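Local coordinates for HTH-type transcriptional regulator yiaJ (Escherichia coli, PDB 1YSQ), which represses transcription of the yiaKLMNOPQRS operon and is represented here by its C-terminal IclR-type effector-binding domain, at residues A15-A20 with S177-F182; I29-R34 with I40-L45; M74-P79 with P136-H141; F108-H113 with M121-N126. All coordinates share one frame; numbering follows the deposited sequence.

Interaction 1. Residues A15-A20 with S177-F182; sequences APHLEA and SNELGF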
loop_
_atom_site.group_PDB
_atom_site.type_symbol
_atom_site.label_atom_id
_atom_site.label_comp_id
_atom_site.label_asym_id
_atom_site.label_seq_id
_atom_site.Cartn_x
_atom_site.Cartn_y
_atom_site.Cartn_z
ATOM N N ALA A 15 12.476 -8.075 -4.890
ATOM C CA ALA A 15 13.556 -7.219 -4.368
ATOM C C ALA A 15 14.321 -6.350 -5.393
ATOM O O ALA A 15 14.496 -5.169 -5.144
ATOM C CB ALA A 15 14.537 -8.022 -3.479
ATOM N N PRO A 16 14.751 -6.884 -6.543
ATOM C CA PRO A 16 15.476 -6.049 -7.516
ATOM C C PRO A 16 14.623 -4.874 -7.995
ATOM O O PRO A 16 15.132 -3.768 -8.229
ATOM C CB PRO A 16 15.722 -7.000 -8.691
ATOM C CG PRO A 16 15.545 -8.360 -8.155
ATOM C CD PRO A 16 14.558 -8.259 -7.039
ATOM N N HIS A 17 13.323 -5.138 -8.149
ATOM C CA HIS A 17 12.374 -4.147 -8.632
ATOM C C HIS A 17 12.084 -3.091 -7.569
ATOM O O HIS A 17 12.006 -1.905 -7.880
ATOM C CB HIS A 17 11.070 -4.826 -9.066
ATOM C CG HIS A 17 11.249 -5.804 -10.178
ATOM N ND1 HIS A 17 11.518 -5.411 -11.470
ATOM C CD2 HIS A 17 11.228 -7.158 -10.190
ATOM C CE1 HIS A 17 11.636 -6.482 -12.236
ATOM N NE2 HIS A 17 11.466 -7.555 -11.483
ATOM N N LEU A 18 11.908 -3.529 -6.323
ATOM C CA LEU A 18 11.661 -2.599 -5.228
ATOM C C LEU A 18 12.894 -1.726 -4.974
ATOM O O LEU A 18 12.774 -0.516 -4.777
ATOM C CB LEU A 18 11.215 -3.354 -3.964
ATOM C CG LEU A 18 9.919 -4.157 -4.144
ATOM C CD1 LEU A 18 9.728 -5.134 -2.995
ATOM C CD2 LEU A 18 8.717 -3.238 -4.271
ATOM N N GLU A 19 14.083 -2.334 -5.002
ATOM C CA GLU A 19 15.324 -1.554 -4.873
ATOM C C GLU A 19 15.463 -0.499 -5.972
ATOM O O GLU A 19 15.826 0.650 -5.715
ATOM C CB GLU A 19 16.542 -2.484 -4.918
ATOM C CG GLU A 19 16.740 -3.291 -3.647
ATOM C CD GLU A 19 18.004 -4.136 -3.703
ATOM O OE1 GLU A 19 18.900 -3.822 -4.519
ATOM O OE2 GLU A 19 18.098 -5.102 -2.940
ATOM N N ALA A 20 15.193 -0.908 -7.204
ATOM C CA ALA A 20 15.190 0.014 -8.338
ATOM C C ALA A 20 14.273 1.205 -8.091
ATOM O O ALA A 20 14.642 2.347 -8.364
ATOM C CB ALA A 20 14.781 -0.723 -9.626
ATOM N N SER A 177 4.301 -8.544 -10.712
ATOM C CA SER A 177 3.143 -9.360 -11.049
ATOM C C SER A 177 3.406 -10.273 -12.259
ATOM O O SER A 177 3.023 -11.460 -12.256
ATOM C CB SER A 177 1.941 -8.464 -11.326
ATOM O OG SER A 177 0.870 -9.227 -11.829
ATOM N N ASN A 178 4.052 -9.706 -13.277
ATOM C CA ASN A 178 4.374 -10.417 -14.516
ATOM C C ASN A 178 5.347 -11.561 -14.257
ATOM O O ASN A 178 5.143 -12.671 -14.739
ATOM C CB ASN A 178 4.932 -9.445 -15.571
ATOM C CG ASN A 178 3.851 -8.565 -16.183
ATOM O OD1 ASN A 178 2.655 -8.870 -16.081
ATOM N ND2 ASN A 178 4.262 -7.462 -16.823
ATOM N N GLU A 179 6.388 -11.283 -13.476
ATOM C CA GLU A 179 7.359 -12.298 -13.077
ATOM C C GLU A 179 6.765 -13.380 -12.177
ATOM O O GLU A 179 7.111 -14.550 -12.312
ATOM C CB GLU A 179 8.562 -11.657 -12.397
ATOM C CG GLU A 179 9.598 -11.162 -13.393
ATOM C CD GLU A 179 10.709 -10.349 -12.754
ATOM O OE1 GLU A 179 11.132 -9.357 -13.391
ATOM O OE2 GLU A 179 11.161 -10.700 -11.638
ATOM N N LEU A 180 5.877 -12.998 -11.264
ATOM C CA LEU A 180 5.210 -13.982 -10.407
ATOM C C LEU A 180 4.368 -14.917 -11.279
ATOM O O LEU A 180 4.450 -16.143 -11.151
ATOM C CB LEU A 180 4.363 -13.298 -9.326
ATOM C CG LEU A 180 3.409 -14.147 -8.475
ATOM C CD1 LEU A 180 4.156 -15.103 -7.522
ATOM C CD2 LEU A 180 2.424 -13.264 -7.703
ATOM N N GLY A 181 3.601 -14.316 -12.190
ATOM C CA GLY A 181 2.778 -15.034 -13.148
ATOM C C GLY A 181 3.532 -16.093 -13.928
ATOM O O GLY A 181 3.041 -17.212 -14.075
ATOM N N PHE A 182 4.720 -15.740 -14.417
ATOM C CA PHE A 182 5.567 -16.674 -15.164
ATOM C C PHE A 182 5.919 -17.897 -14.314
ATOM O O PHE A 182 5.859 -19.028 -14.792
ATOM C CB PHE A 182 6.849 -15.995 -15.678
ATOM C CG PHE A 182 6.611 -14.863 -16.658
ATOM C CD1 PHE A 182 5.387 -14.712 -17.319
ATOM C CD2 PHE A 182 7.628 -13.940 -16.923
ATOM C CE1 PHE A 182 5.177 -13.651 -18.224
ATOM C CE2 PHE A 182 7.430 -12.881 -17.825
ATOM C CZ PHE A 182 6.203 -12.737 -18.473
#
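His17 and Glu179 sit on helical backbones that stay well apart, their CA atoms 10.6 Å from each other, so the space is spanned by side chains alone. The result is a histidine-carboxylate hydrogen bond between helix 8-25 and helix 162-182, the first and last helices of this IclR-type domain, made at the surface. The two side chains approach from opposite directions. In His17, CG stands anti to the carbonyl carbon (chi1 -61°), and the ring leads with NE2; Glu179 answers with a chain extended beyond CG. NE2 of His17 donates to OE1 of Glu179 over 2.6 Å, but the bond is bent, with 135° at the hydrogen. The oxygen lies near the ring plane at the imidazole edge, whereas the donor stands above the carboxylate plane, 40° out of it. Such a close carboxylate could be expected to favour positive charge on the imidazole. The histidine also leans on Thr172, Ala175 and Ile176, one turn and more back along the last helix. A leucine here would take away the NE2 donor and would probably leave the Glu179 carboxylate without its mate and able to swing. Beside the bond, CE1 of His17 lies 3.1 Å from the same OE1 of Glu179, as the bend of the bond brings that oxygen toward the CE1 side of the ring.

Interaction 2. Residues I29-R34 with I40-L45; sequences INFSSR and ILIYKL. With PO4 (phosphate ion), chain D.
The edge of the Phe31 ring is met by CB of Tyr43, near the ring plane, while CD1 of Ile42 comes in obliquely, 3.8 Å from Phe31 CE2. Ile42 places CG1 between its backbone N and carbonyl carbon (chi1 63°), which sets CG1 beside Phe31 O and CD1 against the ring. At the far end, the in-plane edge of the Arg34 guanidinium reaches a phosphate ion, probably from the crystallisation liquor and also bound by Val144 N; NH1 donates a weak bond to its O4 at 2.7 Å. Between these, an antiparallel hairpin is broken by a classic beta bulge: Phe31 O accepts from Ile42 N at 3.0 Å and, weakly, from Tyr43 N at 3.2 Å. The extra residue shifts the register, so that Ser32 pairs with Leu41. Asn30 and Lys44 run side by side, but their polar ends look outside the hairpin, to Ser151 and Glu46. Helix 8-25 packs on the face carrying Ile29 and Tyr43; helix 68-75 meets Asn30 and Ser32 on the other, and strand 146-153 continues the sheet beyond 29-34.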
loop_
_atom_site.group_PDB
_atom_site.type_symbol
_atom_site.label_atom_id
_atom_site.label_comp_id
_atom_site.label_asym_id
_atom_site.label_seq_id
_atom_site.Cartn_x
_atom_site.Cartn_y
_atom_site.Cartn_z
ATOM N N ILE A 29 10.109 2.567 0.322
ATOM C CA ILE A 29 9.343 1.584 -0.437
ATOM C C ILE A 29 8.857 0.513 0.522
ATOM O O ILE A 29 9.653 -0.060 1.259
ATOM C CB ILE A 29 10.188 0.952 -1.597
ATOM C CG1 ILE A 29 10.836 2.028 -2.494
ATOM C CG2 ILE A 29 9.354 -0.067 -2.420
ATOM C CD1 ILE A 29 9.896 3.094 -3.094
ATOM N N ASN A 30 7.545 0.258 0.508
ATOM C CA ASN A 30 6.905 -0.757 1.356
ATOM C C ASN A 30 6.341 -1.854 0.481
ATOM O O ASN A 30 5.810 -1.585 -0.605
ATOM C CB ASN A 30 5.717 -0.157 2.132
ATOM C CG ASN A 30 6.065 1.152 2.815
ATOM O OD1 ASN A 30 5.630 2.235 2.402
ATOM N ND2 ASN A 30 6.858 1.062 3.855
ATOM N N PHE A 31 6.418 -3.082 0.976
ATOM C CA PHE A 31 5.865 -4.228 0.251
ATOM C C PHE A 31 5.170 -5.126 1.259
ATOM O O PHE A 31 5.793 -5.607 2.212
ATOM C CB PHE A 31 6.993 -4.975 -0.463
ATOM C CG PHE A 31 6.529 -6.096 -1.346
ATOM C CD1 PHE A 31 5.699 -5.853 -2.440
ATOM C CD2 PHE A 31 6.955 -7.393 -1.116
ATOM C CE1 PHE A 31 5.269 -6.907 -3.274
ATOM C CE2 PHE A 31 6.531 -8.448 -1.961
ATOM C CZ PHE A 31 5.688 -8.196 -3.027
ATOM N N SER A 32 3.870 -5.321 1.062
ATOM C CA SER A 32 3.081 -6.100 2.001
ATOM C C SER A 32 2.411 -7.303 1.349
ATOM O O SER A 32 2.306 -7.371 0.114
ATOM C CB SER A 32 2.019 -5.213 2.663
ATOM O OG SER A 32 0.947 -4.977 1.746
ATOM N N SER A 33 1.981 -8.244 2.197
ATOM C CA SER A 33 1.055 -9.307 1.816
ATOM C C SER A 33 -0.227 -9.071 2.603
ATOM O O SER A 33 -0.246 -8.299 3.572
ATOM C CB SER A 33 1.633 -10.693 2.142
ATOM O OG SER A 33 1.864 -10.804 3.549
ATOM N N ARG A 34 -1.313 -9.692 2.165
ATOM C CA ARG A 34 -2.542 -9.676 2.937
ATOM C C ARG A 34 -2.622 -10.880 3.861
ATOM O O ARG A 34 -2.367 -12.002 3.450
ATOM C CB ARG A 34 -3.773 -9.654 2.021
ATOM C CG ARG A 34 -5.027 -9.207 2.769
ATOM C CD ARG A 34 -6.325 -9.632 2.131
ATOM N NE ARG A 34 -7.437 -9.202 2.974
ATOM C CZ ARG A 34 -8.639 -8.856 2.529
ATOM N NH1 ARG A 34 -8.913 -8.882 1.225
ATOM N NH2 ARG A 34 -9.567 -8.469 3.392
ATOM N N ILE A 40 0.513 -7.297 6.137
ATOM C CA ILE A 40 1.782 -7.574 6.816
ATOM C C ILE A 40 2.890 -6.934 6.019
ATOM O O ILE A 40 3.055 -7.221 4.826
ATOM C CB ILE A 40 2.078 -9.081 6.962
ATOM C CG1 ILE A 40 0.897 -9.817 7.601
ATOM C CG2 ILE A 40 3.381 -9.286 7.811
ATOM C CD1 ILE A 40 1.157 -11.334 7.743
ATOM N N LEU A 41 3.668 -6.083 6.682
ATOM C CA LEU A 41 4.830 -5.487 6.030
ATOM C C LEU A 41 5.958 -6.501 5.950
ATOM O O LEU A 41 6.654 -6.723 6.940
ATOM C CB LEU A 41 5.284 -4.207 6.751
ATOM C CG LEU A 41 6.299 -3.360 5.979
ATOM C CD1 LEU A 41 5.745 -3.022 4.578
ATOM C CD2 LEU A 41 6.606 -2.079 6.740
ATOM N N ILE A 42 6.136 -7.119 4.783
ATOM C CA ILE A 42 7.157 -8.170 4.657
ATOM C C ILE A 42 8.509 -7.666 4.184
ATOM O O ILE A 42 9.506 -8.384 4.269
ATOM C CB ILE A 42 6.647 -9.355 3.795
ATOM C CG1 ILE A 42 6.348 -8.907 2.349
ATOM C CG2 ILE A 42 5.419 -10.003 4.483
ATOM C CD1 ILE A 42 6.027 -10.068 1.390
ATOM N N TYR A 43 8.555 -6.428 3.703
ATOM C CA TYR A 43 9.772 -5.897 3.125
ATOM C C TYR A 43 9.665 -4.379 3.127
ATOM O O TYR A 43 8.603 -3.814 2.822
ATOM C CB TYR A 43 9.908 -6.471 1.717
ATOM C CG TYR A 43 11.066 -6.013 0.884
ATOM C CD1 TYR A 43 12.143 -6.853 0.649
ATOM C CD2 TYR A 43 11.052 -4.765 0.259
ATOM C CE1 TYR A 43 13.201 -6.456 -0.162
ATOM C CE2 TYR A 43 12.098 -4.365 -0.548
ATOM C CZ TYR A 43 13.164 -5.216 -0.758
ATOM O OH TYR A 43 14.199 -4.825 -1.578
ATOM N N LYS A 44 10.746 -3.722 3.516
ATOM C CA LYS A 44 10.779 -2.258 3.558
ATOM C C LYS A 44 12.177 -1.720 3.231
ATOM O O LYS A 44 13.169 -2.234 3.733
ATOM C CB LYS A 44 10.319 -1.726 4.933
ATOM C CG LYS A 44 10.156 -0.204 4.974
ATOM C CD LYS A 44 10.081 0.342 6.399
ATOM C CE LYS A 44 9.865 1.873 6.379
ATOM N NZ LYS A 44 10.169 2.532 7.729
ATOM N N LEU A 45 12.228 -0.688 2.389
ATOM C CA LEU A 45 13.459 0.064 2.133
ATOM C C LEU A 45 13.306 1.483 2.634
ATOM O O LEU A 45 12.362 2.191 2.276
ATOM C CB LEU A 45 13.822 0.078 0.629
ATOM C CG LEU A 45 13.996 -1.317 0.009
ATOM C CD1 LEU A 45 14.042 -1.255 -1.495
ATOM C CD2 LEU A 45 15.245 -2.045 0.563
HETATM P P PO4 D . -7.615 -9.552 -2.116
HETATM O O1 PO4 D . -6.285 -9.142 -1.518
HETATM O O2 PO4 D . -8.397 -8.319 -2.532
HETATM O O3 PO4 D . -7.386 -10.470 -3.300
HETATM O O4 PO4 D . -8.380 -10.258 -1.016
#

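Interaction 3. Residues M74-P79 with P136-H141; sequences MAFGHP and PVFDIH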
loop_
_atom_site.group_PDB
_atom_site.type_symbol
_atom_site.label_atom_id
_atom_site.label_comp_id
_atom_site.label_asym_id
_atom_site.label_seq_id
_atom_site.Cartn_x
_atom_site.Cartn_y
_atom_site.Cartn_z
ATOM N N MET A 74 -9.039 -4.492 0.459
ATOM C CA MET A 74 -10.511 -4.444 0.579
ATOM C C MET A 74 -11.203 -4.066 -0.745
ATOM O O MET A 74 -12.265 -4.616 -1.072
ATOM C CB MET A 74 -10.962 -3.508 1.701
ATOM C CG MET A 74 -10.709 -4.090 3.124
ATOM S SD MET A 74 -11.582 -3.275 4.525
ATOM C CE MET A 74 -11.014 -1.741 4.337
ATOM N N ALA A 75 -10.603 -3.142 -1.500
ATOM C CA ALA A 75 -11.200 -2.668 -2.753
ATOM C C ALA A 75 -11.343 -3.785 -3.776
ATOM O O ALA A 75 -12.275 -3.776 -4.581
ATOM C CB ALA A 75 -10.387 -1.509 -3.337
ATOM N N PHE A 76 -10.414 -4.738 -3.756
ATOM C CA PHE A 76 -10.483 -5.888 -4.663
ATOM C C PHE A 76 -11.120 -7.149 -4.060
ATOM O O PHE A 76 -11.232 -8.188 -4.735
ATOM C CB PHE A 76 -9.097 -6.162 -5.233
ATOM C CG PHE A 76 -8.710 -5.184 -6.303
ATOM C CD1 PHE A 76 -8.850 -5.519 -7.651
ATOM C CD2 PHE A 76 -8.226 -3.914 -5.958
ATOM C CE1 PHE A 76 -8.500 -4.597 -8.661
ATOM C CE2 PHE A 76 -7.878 -2.991 -6.934
ATOM C CZ PHE A 76 -8.027 -3.330 -8.297
ATOM N N GLY A 77 -11.556 -7.032 -2.803
ATOM C CA GLY A 77 -12.306 -8.079 -2.130
ATOM C C GLY A 77 -13.816 -7.956 -2.335
ATOM O O GLY A 77 -14.294 -7.155 -3.152
ATOM N N HIS A 78 -14.568 -8.768 -1.594
ATOM C CA HIS A 78 -16.032 -8.738 -1.633
ATOM C C HIS A 78 -16.590 -7.617 -0.747
ATOM O O HIS A 78 -16.041 -7.371 0.332
ATOM C CB HIS A 78 -16.582 -10.091 -1.185
ATOM C CG HIS A 78 -17.984 -10.339 -1.631
ATOM N ND1 HIS A 78 -19.077 -9.870 -0.936
ATOM C CD2 HIS A 78 -18.474 -10.976 -2.724
ATOM C CE1 HIS A 78 -20.186 -10.223 -1.572
ATOM N NE2 HIS A 78 -19.847 -10.902 -2.654
ATOM N N PRO A 79 -17.667 -6.931 -1.162
ATOM C CA PRO A 79 -18.238 -5.871 -0.313
ATOM C C PRO A 79 -18.777 -6.370 1.018
ATOM O O PRO A 79 -18.801 -5.582 1.976
ATOM C CB PRO A 79 -19.353 -5.248 -1.166
ATOM C CG PRO A 79 -19.551 -6.175 -2.333
ATOM C CD PRO A 79 -18.379 -7.071 -2.449
ATOM N N PRO A 136 -1.816 -2.453 -6.309
ATOM C CA PRO A 136 -1.894 -3.919 -6.193
ATOM C C PRO A 136 -0.809 -4.647 -6.989
ATOM O O PRO A 136 -0.326 -4.107 -7.982
ATOM C CB PRO A 136 -3.271 -4.236 -6.792
ATOM C CG PRO A 136 -3.493 -3.119 -7.823
ATOM C CD PRO A 136 -2.893 -1.903 -7.165
ATOM N N VAL A 137 -0.417 -5.843 -6.529
ATOM C CA VAL A 137 0.375 -6.789 -7.317
ATOM C C VAL A 137 -0.596 -7.931 -7.589
ATOM O O VAL A 137 -1.063 -8.584 -6.659
ATOM C CB VAL A 137 1.607 -7.322 -6.537
ATOM C CG1 VAL A 137 2.330 -8.459 -7.316
ATOM C CG2 VAL A 137 2.554 -6.178 -6.205
ATOM N N PHE A 138 -0.956 -8.132 -8.850
ATOM C CA PHE A 138 -1.980 -9.124 -9.173
ATOM C C PHE A 138 -1.366 -10.512 -9.345
ATOM O O PHE A 138 -0.254 -10.634 -9.873
ATOM C CB PHE A 138 -2.708 -8.721 -10.472
ATOM C CG PHE A 138 -3.609 -7.517 -10.321
ATOM C CD1 PHE A 138 -4.832 -7.622 -9.653
ATOM C CD2 PHE A 138 -3.236 -6.284 -10.869
ATOM C CE1 PHE A 138 -5.682 -6.505 -9.517
ATOM C CE2 PHE A 138 -4.068 -5.156 -10.743
ATOM C CZ PHE A 138 -5.304 -5.278 -10.056
ATOM N N ASP A 139 -2.082 -11.550 -8.926
ATOM C CA ASP A 139 -1.713 -12.905 -9.357
ATOM C C ASP A 139 -2.324 -13.197 -10.743
ATOM O O ASP A 139 -2.994 -12.333 -11.325
ATOM C CB ASP A 139 -2.048 -13.976 -8.309
ATOM C CG ASP A 139 -3.557 -14.223 -8.128
ATOM O OD1 ASP A 139 -4.398 -13.819 -8.979
ATOM O OD2 ASP A 139 -3.987 -14.852 -7.137
ATOM N N ILE A 140 -2.085 -14.398 -11.273
ATOM C CA ILE A 140 -2.566 -14.754 -12.617
ATOM C C ILE A 140 -4.090 -14.676 -12.746
ATOM O O ILE A 140 -4.611 -14.502 -13.850
ATOM C CB ILE A 140 -2.043 -16.156 -13.070
ATOM C CG1 ILE A 140 -2.251 -17.206 -11.975
ATOM C CG2 ILE A 140 -0.566 -16.072 -13.518
ATOM C CD1 ILE A 140 -2.437 -18.624 -12.506
ATOM N N HIS A 141 -4.791 -14.787 -11.620
ATOM C CA HIS A 141 -6.256 -14.792 -11.600
ATOM C C HIS A 141 -6.868 -13.438 -11.255
ATOM O O HIS A 141 -8.064 -13.344 -11.022
ATOM C CB HIS A 141 -6.769 -15.850 -10.615
ATOM C CG HIS A 141 -6.277 -17.242 -10.898
ATOM N ND1 HIS A 141 -6.382 -17.834 -12.141
ATOM C CD2 HIS A 141 -5.687 -18.158 -10.094
ATOM C CE1 HIS A 141 -5.877 -19.056 -12.088
ATOM N NE2 HIS A 141 -5.448 -19.277 -10.858
#
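Just past Phe138, whose ring meets Phe76, the backbone N of His141 donates to OD1 of Asp139 at 2.8 Å, closing an Asx turn. The donor stands well above the carboxylate plane, and OD2 of Asp139 makes a salt bridge with Arg143, so the loop leaving strand 130-137 is pinned from both oxygens. That loop presents Phe138 to Phe76, beside helix 68-75. The two rings form an offset edge-to-face pair, centroids 5.3 Å apart and planes at 71°, with the edge of Phe138 turned to the face of Phe76. CE1 and CZ of Phe138 do the touching; CE1 comes within 3.5 Å of Phe76 CE1. In both residues CG lies anti to the carbonyl carbon (chi1 -76° in Phe76, -71° in Phe138), and the two side chains, taken as directions, cross at about a right angle. Pro136 finishes the patch: its CG is 4.5 Å from Phe76 CE2, and its CB lies over one face of Phe138. Val144 touches all three side chains. With a serine in place of Phe76, the Phe138 edge would probably lose the ring face it points at and be left freer to turn. Across the contact itself only carbon meets carbon, which implies that the segments at helix 68-75 and strand 130-137 are joined by ring packing and a weak C-H to pi attraction rather than by charge.

Interaction 4. Residues F108-H113 with M121-N126; sequences FDELAH and MDREEN
Glu110 and Arg123 meet obliquely, the carboxylate standing almost perpendicular to the guanidinium, their planes 89° apart. OE2 of Glu110 lies at the edge of the guanidinium, near its plane, in a long salt bridge of 3.5 Å to NH1 of Arg123. With chi1 at 170°, Glu110 turns CG to the side away from its own amide nitrogen, and a bend at chi2 then carries the carboxylate over to the strand. Two waters do the closer joining, each accepting from Arg123 NH1 and donating to Glu110 OE2. One is 2.6 Å from that OE2 and also accepts from the N-H of Met121; the other donates to Glu125 OE2 at 2.5 Å. Met121 CB covers one guanidinium face, 3.7 Å above the plane. The carboxylates of Glu110 and Glu125 are near neighbours, but Lys71 forms salt bridges with both, and it and the arginine probably offset the like charges. Glu125 OE2 further accepts from Arg123 N at 2.9 Å, holding the turn at 122-126. Asp122 completes that turn: its OD1 takes the N-H of Glu125, and its OD2 that of Asn126 ND2. This is an Asx motif in the segment carrying outer strand 120-123, tied through a salt bridge and two waters to helix 104-117 of the IclR-type, GAF-related fold.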
loop_
_atom_site.group_PDB
_atom_site.type_symbol
_atom_site.label_atom_id
_atom_site.label_comp_id
_atom_site.label_asym_id
_atom_site.label_seq_id
_atom_site.Cartn_x
_atom_site.Cartn_y
_atom_site.Cartn_z
ATOM N N PHE A 108 -16.829 2.852 1.484
ATOM C CA PHE A 108 -17.295 2.254 0.230
ATOM C C PHE A 108 -17.029 3.190 -0.956
ATOM O O PHE A 108 -16.657 2.736 -2.041
ATOM C CB PHE A 108 -18.789 1.889 0.310
ATOM C CG PHE A 108 -19.045 0.502 0.828
ATOM C CD1 PHE A 108 -18.462 -0.598 0.223
ATOM C CD2 PHE A 108 -19.867 0.300 1.936
ATOM C CE1 PHE A 108 -18.704 -1.886 0.706
ATOM C CE2 PHE A 108 -20.108 -0.980 2.427
ATOM C CZ PHE A 108 -19.531 -2.072 1.807
ATOM N N ASP A 109 -17.226 4.491 -0.740
ATOM C CA ASP A 109 -16.975 5.488 -1.783
ATOM C C ASP A 109 -15.506 5.455 -2.164
ATOM O O ASP A 109 -15.153 5.430 -3.338
ATOM C CB ASP A 109 -17.335 6.881 -1.276
ATOM C CG ASP A 109 -18.829 7.155 -1.314
ATOM O OD1 ASP A 109 -19.598 6.332 -1.883
ATOM O OD2 ASP A 109 -19.323 8.189 -0.804
ATOM N N GLU A 110 -14.654 5.451 -1.142
ATOM C CA GLU A 110 -13.210 5.351 -1.332
ATOM C C GLU A 110 -12.832 4.065 -2.070
ATOM O O GLU A 110 -12.026 4.086 -3.001
ATOM C CB GLU A 110 -12.511 5.384 0.035
ATOM C CG GLU A 110 -11.024 5.040 -0.020
ATOM C CD GLU A 110 -10.132 6.257 -0.200
ATOM O OE1 GLU A 110 -10.651 7.337 -0.550
ATOM O OE2 GLU A 110 -8.896 6.146 0.007
ATOM N N LEU A 111 -13.405 2.947 -1.639
ATOM C CA LEU A 111 -13.058 1.654 -2.197
ATOM C C LEU A 111 -13.478 1.527 -3.655
ATOM O O LEU A 111 -12.786 0.888 -4.427
ATOM C CB LEU A 111 -13.653 0.512 -1.361
ATOM C CG LEU A 111 -13.067 0.308 0.042
ATOM C CD1 LEU A 111 -13.763 -0.881 0.706
ATOM C CD2 LEU A 111 -11.551 0.112 -0.004
ATOM N N ALA A 112 -14.612 2.128 -4.018
ATOM C CA ALA A 112 -15.025 2.162 -5.422
ATOM C C ALA A 112 -13.993 2.876 -6.298
ATOM O O ALA A 112 -13.657 2.379 -7.357
ATOM C CB ALA A 112 -16.401 2.805 -5.557
ATOM N N HIS A 113 -13.481 4.032 -5.852
ATOM C CA HIS A 113 -12.438 4.734 -6.586
ATOM C C HIS A 113 -11.169 3.899 -6.731
ATOM O O HIS A 113 -10.545 3.912 -7.799
ATOM C CB HIS A 113 -12.079 6.093 -5.950
ATOM C CG HIS A 113 -13.200 7.089 -5.949
ATOM N ND1 HIS A 113 -13.999 7.323 -7.050
ATOM C CD2 HIS A 113 -13.647 7.924 -4.980
ATOM C CE1 HIS A 113 -14.891 8.253 -6.758
ATOM N NE2 HIS A 113 -14.701 8.634 -5.508
ATOM N N MET A 121 -4.418 6.003 -1.975
ATOM C CA MET A 121 -3.533 6.887 -1.238
ATOM C C MET A 121 -3.828 6.800 0.237
ATOM O O MET A 121 -4.950 6.454 0.643
ATOM C CB MET A 121 -3.700 8.332 -1.729
ATOM C CG MET A 121 -2.838 8.669 -2.955
ATOM S SD MET A 121 -2.873 10.481 -3.300
ATOM C CE MET A 121 -1.632 10.804 -2.862
ATOM N N ASP A 122 -2.803 7.072 1.041
ATOM C CA ASP A 122 -3.021 7.441 2.416
ATOM C C ASP A 122 -2.881 8.958 2.419
ATOM O O ASP A 122 -1.783 9.484 2.248
ATOM C CB ASP A 122 -1.990 6.774 3.329
ATOM C CG ASP A 122 -1.951 7.399 4.722
ATOM O OD1 ASP A 122 -2.869 8.199 5.060
ATOM O OD2 ASP A 122 -1.022 7.161 5.526
ATOM N N ARG A 123 -4.009 9.646 2.571
ATOM C CA ARG A 123 -4.048 11.106 2.543
ATOM C C ARG A 123 -4.041 11.607 3.977
ATOM O O ARG A 123 -5.076 12.062 4.507
ATOM C CB ARG A 123 -5.295 11.609 1.788
ATOM C CG ARG A 123 -5.292 11.262 0.306
ATOM C CD ARG A 123 -6.577 11.659 -0.467
ATOM N NE ARG A 123 -6.539 11.096 -1.818
ATOM C CZ ARG A 123 -7.006 9.887 -2.152
ATOM N NH1 ARG A 123 -7.582 9.107 -1.246
ATOM N NH2 ARG A 123 -6.900 9.453 -3.404
ATOM N N GLU A 124 -2.867 11.507 4.607
ATOM C CA GLU A 124 -2.697 11.891 6.023
ATOM C C GLU A 124 -3.747 11.260 6.956
ATOM O O GLU A 124 -4.303 11.930 7.851
ATOM C CB GLU A 124 -2.703 13.419 6.159
ATOM C CG GLU A 124 -1.687 14.128 5.274
ATOM C CD GLU A 124 -1.785 15.638 5.430
ATOM O OE1 GLU A 124 -2.520 16.263 4.647
ATOM O OE2 GLU A 124 -1.155 16.181 6.356
ATOM N N GLU A 125 -4.020 9.975 6.733
ATOM C CA GLU A 125 -4.989 9.223 7.532
ATOM C C GLU A 125 -4.358 8.543 8.750
ATOM O O GLU A 125 -5.071 8.071 9.634
ATOM C CB GLU A 125 -5.702 8.175 6.666
ATOM C CG GLU A 125 -6.535 8.792 5.550
ATOM C CD GLU A 125 -6.725 7.849 4.370
ATOM O OE1 GLU A 125 -7.051 6.661 4.598
ATOM O OE2 GLU A 125 -6.514 8.302 3.226
ATOM N N ASN A 126 -3.027 8.483 8.793
ATOM C CA ASN A 126 -2.319 7.939 9.952
ATOM C C ASN A 126 -1.649 9.019 10.779
ATOM O O ASN A 126 -1.729 9.009 12.003
ATOM C CB ASN A 126 -1.266 6.933 9.516
ATOM C CG ASN A 126 -1.876 5.646 9.069
ATOM O OD1 ASN A 126 -2.155 4.756 9.886
ATOM N ND2 ASN A 126 -2.108 5.533 7.768
HETATM O O HOH W 1 -7.286 6.237 -2.072
HETATM O O HOH W 2 -8.124 8.899 1.361
#

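Overall arrangement
Starting from the N terminus, interaction 1 opens first and closes last, joining the first and last helices, with the other three interactions lying between its segments along the chain. Within its span, interaction 2 closes a short hairpin. Interaction 3 opens later, at 74-79, and closes at 136-141, enclosing interaction 4, which ties a helix to the next strand; no two cross. Interactions 2, 3 and 4 all reach the six-stranded antiparallel sheet. Leu18 packs on Tyr43, linking interactions 1 and 2, and Ser177 OG probably bonds to Phe138 O, linking 1 and 3. Ala75 rests against Leu111 between 3 and 4. Interactions 1 and 4 lie on opposite sides of the chain's centre, nearest atoms about 16 Å apart.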